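Local coordinates for extracellular solute-binding protein, family 1 (Bifidobacterium longum subsp. infantis ATCC 15697, PDB 3QUF) that probably captures a solute outside the cell and delivers it to a membrane transporter for uptake, at residues 224-229 / 388-393; 194-199 / 284-289; 162-167 / 230-235. All coordinates share one frame; numbering follows the deposited sequence.

Contact 1 of 3, residues 224-229 / 388-393; sequences PVFKRW and QKIVQG
Ile390 and Val391, in the last turn of helix 376-391, pack against Phe226 and Trp229 of helix 223-234 in one lobe of the solute-binding fold. The helices stand well apart here, with CA of Phe226 and CA of Ile390 8.2 Å from each other, and the gap is bridged wholly by side chains. Ile390 divides its work between two branches. Its CG1 branch lies beside the backbone N (chi1 -72°) and runs on extended, which turns CD1 to the Phe226 ring, although its exact closeness there is doubtful. The other branch, CG2, turns to the indole and sits 4.2 Å from CE3 of Trp229, a looser touch. Trp229 carries the packing. Its CG is swung away from the backbone N (chi1 -157°), and the six-membered ring is carried across to Val391, where CH2 lies 3.5 Å from CG2 of Val391. CZ3 of Trp229 is nearly as close to that same methyl, at 3.6 Å. Beyond Val391 the helix closes in a Schellman motif with Gly393, at positive phi, as the C-prime residue; Gly393 N bonds Ile390 O at 3.0 Å. Phe190 stacks on Phe226 and meets Trp229 edge-to-face, while Ala400 of helix 397-408 touches both Phe226 and Ile390. The indole NE1 is bonded to Ser189 OG, which restrains the rotation of the ring. All four touching residues are buried, so the helices adhere here through shape and the exclusion of water, with the indole N-H satisfied from outside the pair.

Contact 2 of 3, residues 194-199 / 284-289; sequences LASYYG and FPAYSK
The last turn of helix 188-199 lies against an irregular loop that runs from strand 279-282 to strand 295-305, and the backbones come close, CA of Tyr197 standing 5.5 Å from CA of Tyr287. Ser196 is the polar half of the contact. A chi1 of 175° points the hydroxyl away from the Ser196 N and out to the loop, where it accepts the amide of Tyr287, N to OG 2.8 Å, in a nearly straight bond of 166°. A second bond joins OG to the carbonyl O of Gly292, farther along the same loop, so one buried hydroxyl grips the chain at two points. Close beside this bond, OG of Ser196 also touches CA of Ala286 at 3.4 Å. Tyr197 and Tyr287 supply the aromatic half. Their side chains run alongside each other in the same direction, yet the rings are turned almost perpendicular, planes at 86° and centroids of Tyr197 and Tyr287 5.2 Å apart. Tyr197 presents an edge: its CD1 stands over one face of Tyr287, toward the rim, 3.6 Å from CZ of Tyr287. Nearer the backbone, CB of Tyr197 makes a CH-pi contact with the same ring, 4.2 Å from the Tyr287 centroid. Asp221 OD1 bonds Tyr197 OH, fixing the far end of the edge-on ring, and Pro224 packs on both tyrosines. The loop itself is held through Ala286, whose backbone bonds Lys158 and Trp160. A T-shaped tyrosine pair and a serine-to-amide bond thus fasten an interstrand loop to the C-terminal turn of a helix, in one lobe of the solute-binding fold.

Contact 3 of 3, residues 162-167 / 230-235; sequences EFIEMG and EAAAKA
Ile164 of helix 160-172 enters a shallow bed of alanines on helix 223-234, and the small size of those alanines lets the backbones draw together, CA of Ile164 lying 5.6 Å from CA of Ala232. The tight part of the contact is the full length of the isoleucine. Its CG1 branch stands beside the backbone N (chi1 -71°) and continues extended, laying the chain over Ala232: CG1 of Ile164 is 3.8 Å from CB of Ala232, and the terminal CD1 comes within 3.7 Å of the Ala232 N, touching the helix backbone itself. The CG2 methyl leaves in another direction and meets CB of Ala235 at 3.6 Å. Ala231 completes the bed more loosely, its CB 4.1 Å from CD1 of Ile164. Arg228, Ala231, Ala232 and Ala235 surround Ile164 in the spacing of a knobs-into-holes fit, though Arg228 takes part only through its guanidinium. Ile164 and Ala232 are buried at the middle of this arrangement, and Trp160 also packs against Ala232. Toward the outside the character changes. Ala231 and Ala235 are partly open to water, and the neighbouring Glu165 and Lys234 are exposed. Glu165 turns its carboxylate to Lys168 of its own helix in a salt bridge, while Arg228, partly exposed, pairs with Asp161, a link from helix 223-234 to helix 160-172 at the border of the apolar patch. Between the two segments the touching side chains are all aliphatic: one branched side chain packs between two close helices, and charge is kept to the margin, where solvent reaches Glu165 and Lys234.

Contacts 1 and 3 share helix 223-234. Its residues 224-229 face helix 376-391 in contact 1, and 230-235, which finishes the helix and runs just past it, faces helix 160-172 in contact 3, their centres about 11 Å apart; CG2 of Ile390 even reaches CB of Glu230 at 3.7 Å. Contact 2 lies about 16 Å from contact 1 and about 15 Å from contact 3, centre to centre. It adjoins the start of the shared helix through Pro224 and Val225, with Pro224 CB 3.5 Å from Tyr287 OH, and meets contact 3 where Pro285 CG lies 3.7 Å from Phe163 CB. Together they form a continuous patch of packing in one lobe.

Contact 1 of 3, residues 224-229 / 388-393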
# COMPACT_ATOMS: atom_id res chain seq x y z
N PRO A 224 12.43 8.65 16.16
CA PRO A 224 11.73 9.94 16.30
C PRO A 224 10.26 9.88 15.93
O PRO A 224 9.46 10.65 16.45
CB PRO A 224 12.46 10.86 15.33
CG PRO A 224 13.24 9.99 14.42
CD PRO A 224 13.53 8.70 15.18
N VAL A 225 9.91 8.96 15.05
CA VAL A 225 8.52 8.79 14.64
C VAL A 225 7.76 8.06 15.72
O VAL A 225 6.67 8.48 16.11
CB VAL A 225 8.41 8.10 13.26
CG1 VAL A 225 6.92 8.04 12.77
CG2 VAL A 225 9.27 8.85 12.24
N PHE A 226 8.36 7.03 16.28
CA PHE A 226 7.77 6.33 17.41
C PHE A 226 7.58 7.31 18.58
O PHE A 226 6.61 7.19 19.31
CB PHE A 226 8.66 5.20 17.89
CG PHE A 226 8.49 3.87 17.15
CD1 PHE A 226 7.24 3.30 16.94
CD2 PHE A 226 9.60 3.16 16.75
CE1 PHE A 226 7.11 2.05 16.29
CE2 PHE A 226 9.49 1.92 16.13
CZ PHE A 226 8.24 1.37 15.91
N LYS A 227 8.50 8.24 18.77
CA LYS A 227 8.40 9.21 19.88
C LYS A 227 7.14 10.06 19.73
O LYS A 227 6.44 10.33 20.72
CB LYS A 227 9.62 10.14 19.96
CG LYS A 227 10.89 9.52 20.51
CD LYS A 227 11.90 10.63 20.92
CE LYS A 227 13.32 10.10 21.25
NZ LYS A 227 13.35 8.90 22.13
N ARG A 228 6.87 10.52 18.51
CA ARG A 228 5.71 11.35 18.27
C ARG A 228 4.44 10.52 18.33
O ARG A 228 3.41 10.94 18.87
CB ARG A 228 5.84 12.10 16.96
CG ARG A 228 7.04 13.05 16.92
CD ARG A 228 7.02 14.05 18.11
NE ARG A 228 5.74 14.78 18.16
CZ ARG A 228 5.09 15.14 19.28
NH1 ARG A 228 5.55 14.82 20.47
NH2 ARG A 228 3.93 15.80 19.19
N TRP A 229 4.52 9.30 17.81
CA TRP A 229 3.39 8.37 17.90
C TRP A 229 3.12 8.00 19.38
O TRP A 229 1.96 8.01 19.80
CB TRP A 229 3.65 7.12 17.03
CG TRP A 229 2.44 6.36 16.60
CD1 TRP A 229 1.52 6.75 15.71
CD2 TRP A 229 2.04 5.07 17.06
NE1 TRP A 229 0.56 5.78 15.55
CE2 TRP A 229 0.86 4.73 16.36
CE3 TRP A 229 2.57 4.15 17.96
CZ2 TRP A 229 0.18 3.54 16.56
CZ3 TRP A 229 1.91 2.95 18.14
CH2 TRP A 229 0.72 2.67 17.45
N GLN A 388 2.10 -2.32 19.74
CA GLN A 388 1.18 -2.59 20.83
C GLN A 388 1.83 -2.27 22.20
O GLN A 388 1.21 -1.65 23.08
CB GLN A 388 0.66 -4.02 20.75
CG GLN A 388 -0.25 -4.35 19.57
CD GLN A 388 -0.54 -5.84 19.43
OE1 GLN A 388 -0.16 -6.61 20.30
NE2 GLN A 388 -1.21 -6.24 18.36
N LYS A 389 3.09 -2.66 22.38
CA LYS A 389 3.81 -2.37 23.63
C LYS A 389 4.01 -0.87 23.85
O LYS A 389 3.98 -0.39 24.97
CB LYS A 389 5.17 -3.06 23.66
CG LYS A 389 5.04 -4.55 23.75
CD LYS A 389 6.40 -5.31 23.74
CE LYS A 389 6.18 -6.77 23.33
NZ LYS A 389 7.41 -7.55 22.95
N ILE A 390 4.22 -0.12 22.77
CA ILE A 390 4.32 1.34 22.90
C ILE A 390 3.01 1.91 23.37
O ILE A 390 2.98 2.74 24.32
CB ILE A 390 4.69 2.04 21.60
CG1 ILE A 390 6.13 1.78 21.23
CG2 ILE A 390 4.39 3.58 21.69
CD1 ILE A 390 6.44 2.14 19.80
N VAL A 391 1.91 1.48 22.76
CA VAL A 391 0.59 2.04 23.10
C VAL A 391 0.29 1.75 24.57
O VAL A 391 -0.21 2.63 25.29
CB VAL A 391 -0.52 1.50 22.20
CG1 VAL A 391 -1.91 1.94 22.70
CG2 VAL A 391 -0.30 1.99 20.75
N GLN A 392 0.66 0.55 25.02
CA GLN A 392 0.44 0.13 26.41
C GLN A 392 1.45 0.67 27.41
O GLN A 392 1.44 0.26 28.57
CB GLN A 392 0.42 -1.38 26.46
CG GLN A 392 -0.76 -1.92 25.75
CD GLN A 392 -0.73 -3.43 25.61
OE1 GLN A 392 0.30 -4.04 25.24
NE2 GLN A 392 -1.88 -4.04 25.85
N GLY A 393 2.31 1.57 26.99
CA GLY A 393 3.26 2.18 27.90
C GLY A 393 4.31 1.22 28.43
O GLY A 393 4.93 1.51 29.45

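Contact 2 of 3, residues 194-199 / 284-289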
# COMPACT_ATOMS: atom_id res chain seq x y z
N LEU A 194 5.36 8.30 9.58
CA LEU A 194 6.65 7.90 9.05
C LEU A 194 6.85 8.45 7.63
O LEU A 194 7.94 9.00 7.32
CB LEU A 194 6.77 6.37 9.05
CG LEU A 194 8.06 5.82 8.50
CD1 LEU A 194 9.27 6.18 9.39
CD2 LEU A 194 7.95 4.26 8.26
N ALA A 195 5.80 8.36 6.81
CA ALA A 195 5.86 8.78 5.42
C ALA A 195 6.17 10.28 5.40
O ALA A 195 7.01 10.74 4.64
CB ALA A 195 4.57 8.48 4.69
N SER A 196 5.52 11.02 6.28
CA SER A 196 5.76 12.47 6.39
C SER A 196 7.15 12.77 6.87
O SER A 196 7.81 13.68 6.35
CB SER A 196 4.73 13.07 7.31
OG SER A 196 4.94 14.46 7.57
N TYR A 197 7.60 12.07 7.91
CA TYR A 197 8.97 12.22 8.39
C TYR A 197 9.98 12.18 7.28
O TYR A 197 10.89 13.01 7.25
CB TYR A 197 9.30 11.15 9.46
CG TYR A 197 10.75 11.01 9.83
CD1 TYR A 197 11.31 11.81 10.82
CD2 TYR A 197 11.54 10.06 9.23
CE1 TYR A 197 12.62 11.68 11.17
CE2 TYR A 197 12.89 9.91 9.60
CZ TYR A 197 13.40 10.75 10.57
OH TYR A 197 14.73 10.62 10.92
N TYR A 198 9.82 11.24 6.37
CA TYR A 198 10.69 11.10 5.23
C TYR A 198 10.39 12.10 4.12
O TYR A 198 11.32 12.70 3.54
CB TYR A 198 10.57 9.68 4.68
CG TYR A 198 11.19 8.57 5.49
CD1 TYR A 198 12.51 8.65 5.94
CD2 TYR A 198 10.48 7.40 5.73
CE1 TYR A 198 13.11 7.59 6.60
CE2 TYR A 198 11.09 6.33 6.39
CZ TYR A 198 12.40 6.42 6.79
OH TYR A 198 13.02 5.35 7.43
N GLY A 199 9.11 12.29 3.82
CA GLY A 199 8.71 13.12 2.69
C GLY A 199 9.08 14.57 2.93
O GLY A 199 9.45 15.29 1.99
N PHE A 284 -3.15 11.82 6.50
CA PHE A 284 -2.65 11.77 7.86
C PHE A 284 -1.96 13.08 8.22
O PHE A 284 -1.37 13.73 7.35
CB PHE A 284 -1.68 10.61 8.05
CG PHE A 284 -2.33 9.28 7.86
CD1 PHE A 284 -3.08 8.70 8.86
CD2 PHE A 284 -2.23 8.65 6.64
CE1 PHE A 284 -3.74 7.49 8.64
CE2 PHE A 284 -2.88 7.45 6.41
CZ PHE A 284 -3.62 6.86 7.42
N PRO A 285 -2.06 13.49 9.48
CA PRO A 285 -1.35 14.69 9.89
C PRO A 285 0.15 14.60 9.65
O PRO A 285 0.74 13.53 9.72
CB PRO A 285 -1.62 14.78 11.39
CG PRO A 285 -2.83 13.91 11.62
CD PRO A 285 -2.68 12.82 10.62
N ALA A 286 0.74 15.74 9.33
CA ALA A 286 2.16 15.79 9.08
C ALA A 286 2.99 15.62 10.35
O ALA A 286 2.60 16.01 11.45
CB ALA A 286 2.53 17.13 8.42
N TYR A 287 4.19 15.09 10.17
CA TYR A 287 5.18 15.04 11.24
C TYR A 287 5.54 16.42 11.78
O TYR A 287 5.59 16.59 12.97
CB TYR A 287 6.39 14.33 10.70
CG TYR A 287 7.57 14.22 11.62
CD1 TYR A 287 7.57 13.28 12.65
CD2 TYR A 287 8.70 14.98 11.41
CE1 TYR A 287 8.67 13.14 13.49
CE2 TYR A 287 9.84 14.83 12.23
CZ TYR A 287 9.79 13.91 13.27
OH TYR A 287 10.90 13.72 14.07
N SER A 288 5.73 17.42 10.91
CA SER A 288 6.12 18.76 11.36
C SER A 288 5.66 19.95 10.52
O SER A 288 5.45 21.04 11.09
CB SER A 288 7.65 18.85 11.54
OG SER A 288 8.32 18.95 10.30
N LYS A 289 5.54 19.78 9.21
CA LYS A 289 5.25 20.89 8.29
C LYS A 289 3.77 21.03 7.97
O LYS A 289 3.02 20.04 7.93
CB LYS A 289 6.03 20.72 7.00
CG LYS A 289 7.55 20.62 7.20
CD LYS A 289 8.30 20.55 5.88
CE LYS A 289 9.83 20.66 6.06
NZ LYS A 289 10.57 20.35 4.78

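Contact 3 of 3, residues 162-167 / 230-235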
# COMPACT_ATOMS: atom_id res chain seq x y z
N GLU A 162 -1.24 19.05 16.33
CA GLU A 162 -2.64 19.52 16.28
C GLU A 162 -3.64 18.37 16.42
O GLU A 162 -4.73 18.50 17.01
CB GLU A 162 -2.89 20.31 14.98
CG GLU A 162 -2.09 21.61 14.85
CD GLU A 162 -1.89 22.09 13.39
OE1 GLU A 162 -2.15 21.32 12.44
OE2 GLU A 162 -1.49 23.26 13.19
N PHE A 163 -3.29 17.23 15.85
CA PHE A 163 -4.10 16.03 16.00
C PHE A 163 -4.18 15.57 17.46
O PHE A 163 -5.25 15.13 17.93
CB PHE A 163 -3.52 14.91 15.12
CG PHE A 163 -4.17 13.56 15.30
CD1 PHE A 163 -5.41 13.29 14.75
CD2 PHE A 163 -3.50 12.53 15.93
CE1 PHE A 163 -5.99 12.02 14.88
CE2 PHE A 163 -4.06 11.27 16.05
CZ PHE A 163 -5.32 11.03 15.52
N ILE A 164 -3.07 15.66 18.18
CA ILE A 164 -3.06 15.28 19.59
C ILE A 164 -3.96 16.26 20.36
O ILE A 164 -4.79 15.84 21.18
CB ILE A 164 -1.63 15.24 20.17
CG1 ILE A 164 -0.85 14.05 19.60
CG2 ILE A 164 -1.66 15.13 21.71
CD1 ILE A 164 0.64 14.03 19.95
N GLU A 165 -3.81 17.55 20.08
CA GLU A 165 -4.62 18.57 20.76
C GLU A 165 -6.12 18.37 20.46
O GLU A 165 -6.94 18.47 21.36
CB GLU A 165 -4.20 19.98 20.35
CG GLU A 165 -2.85 20.43 20.91
CD GLU A 165 -2.74 20.37 22.45
OE1 GLU A 165 -3.61 20.96 23.15
OE2 GLU A 165 -1.78 19.73 22.97
N MSE A 166 -6.45 18.03 19.21
CA MSE A 166 -7.84 17.76 18.83
C MSE A 166 -8.38 16.53 19.56
O MSE A 166 -9.52 16.55 20.04
CB MSE A 166 -7.96 17.54 17.33
CG MSE A 166 -9.39 17.37 16.80
SE MSE A 166 -9.43 16.50 15.07
CE MSE A 166 -8.50 14.84 15.56
N GLY A 167 -7.56 15.50 19.65
CA GLY A 167 -7.94 14.26 20.28
C GLY A 167 -8.27 14.46 21.76
O GLY A 167 -9.23 13.87 22.27
N GLU A 230 4.17 7.72 20.16
CA GLU A 230 4.04 7.42 21.60
C GLU A 230 3.37 8.61 22.33
O GLU A 230 2.54 8.43 23.23
CB GLU A 230 5.42 7.09 22.21
CG GLU A 230 5.41 6.76 23.72
CD GLU A 230 6.81 6.58 24.33
OE1 GLU A 230 7.82 6.87 23.64
OE2 GLU A 230 6.91 6.16 25.50
N ALA A 231 3.73 9.83 21.92
CA ALA A 231 3.18 11.04 22.56
C ALA A 231 1.65 11.10 22.43
O ALA A 231 0.97 11.54 23.36
CB ALA A 231 3.81 12.32 21.98
N ALA A 232 1.12 10.65 21.28
CA ALA A 232 -0.33 10.58 21.11
C ALA A 232 -0.92 9.52 22.03
O ALA A 232 -2.00 9.70 22.54
CB ALA A 232 -0.73 10.30 19.64
N ALA A 233 -0.20 8.42 22.25
CA ALA A 233 -0.65 7.39 23.19
C ALA A 233 -0.63 7.93 24.61
O ALA A 233 -1.57 7.70 25.38
CB ALA A 233 0.20 6.16 23.10
N LYS A 234 0.43 8.64 24.98
CA LYS A 234 0.57 9.13 26.35
C LYS A 234 -0.48 10.19 26.66
O LYS A 234 -0.90 10.34 27.83
CB LYS A 234 1.99 9.68 26.59
CG LYS A 234 3.08 8.61 26.57
CD LYS A 234 3.03 7.71 27.82
CE LYS A 234 4.22 6.73 27.94
NZ LYS A 234 4.28 6.11 29.33
N ALA A 235 -0.91 10.89 25.61
CA ALA A 235 -1.96 11.89 25.69
C ALA A 235 -3.38 11.30 25.76
O ALA A 235 -4.34 12.05 25.95
CB ALA A 235 -1.86 12.86 24.52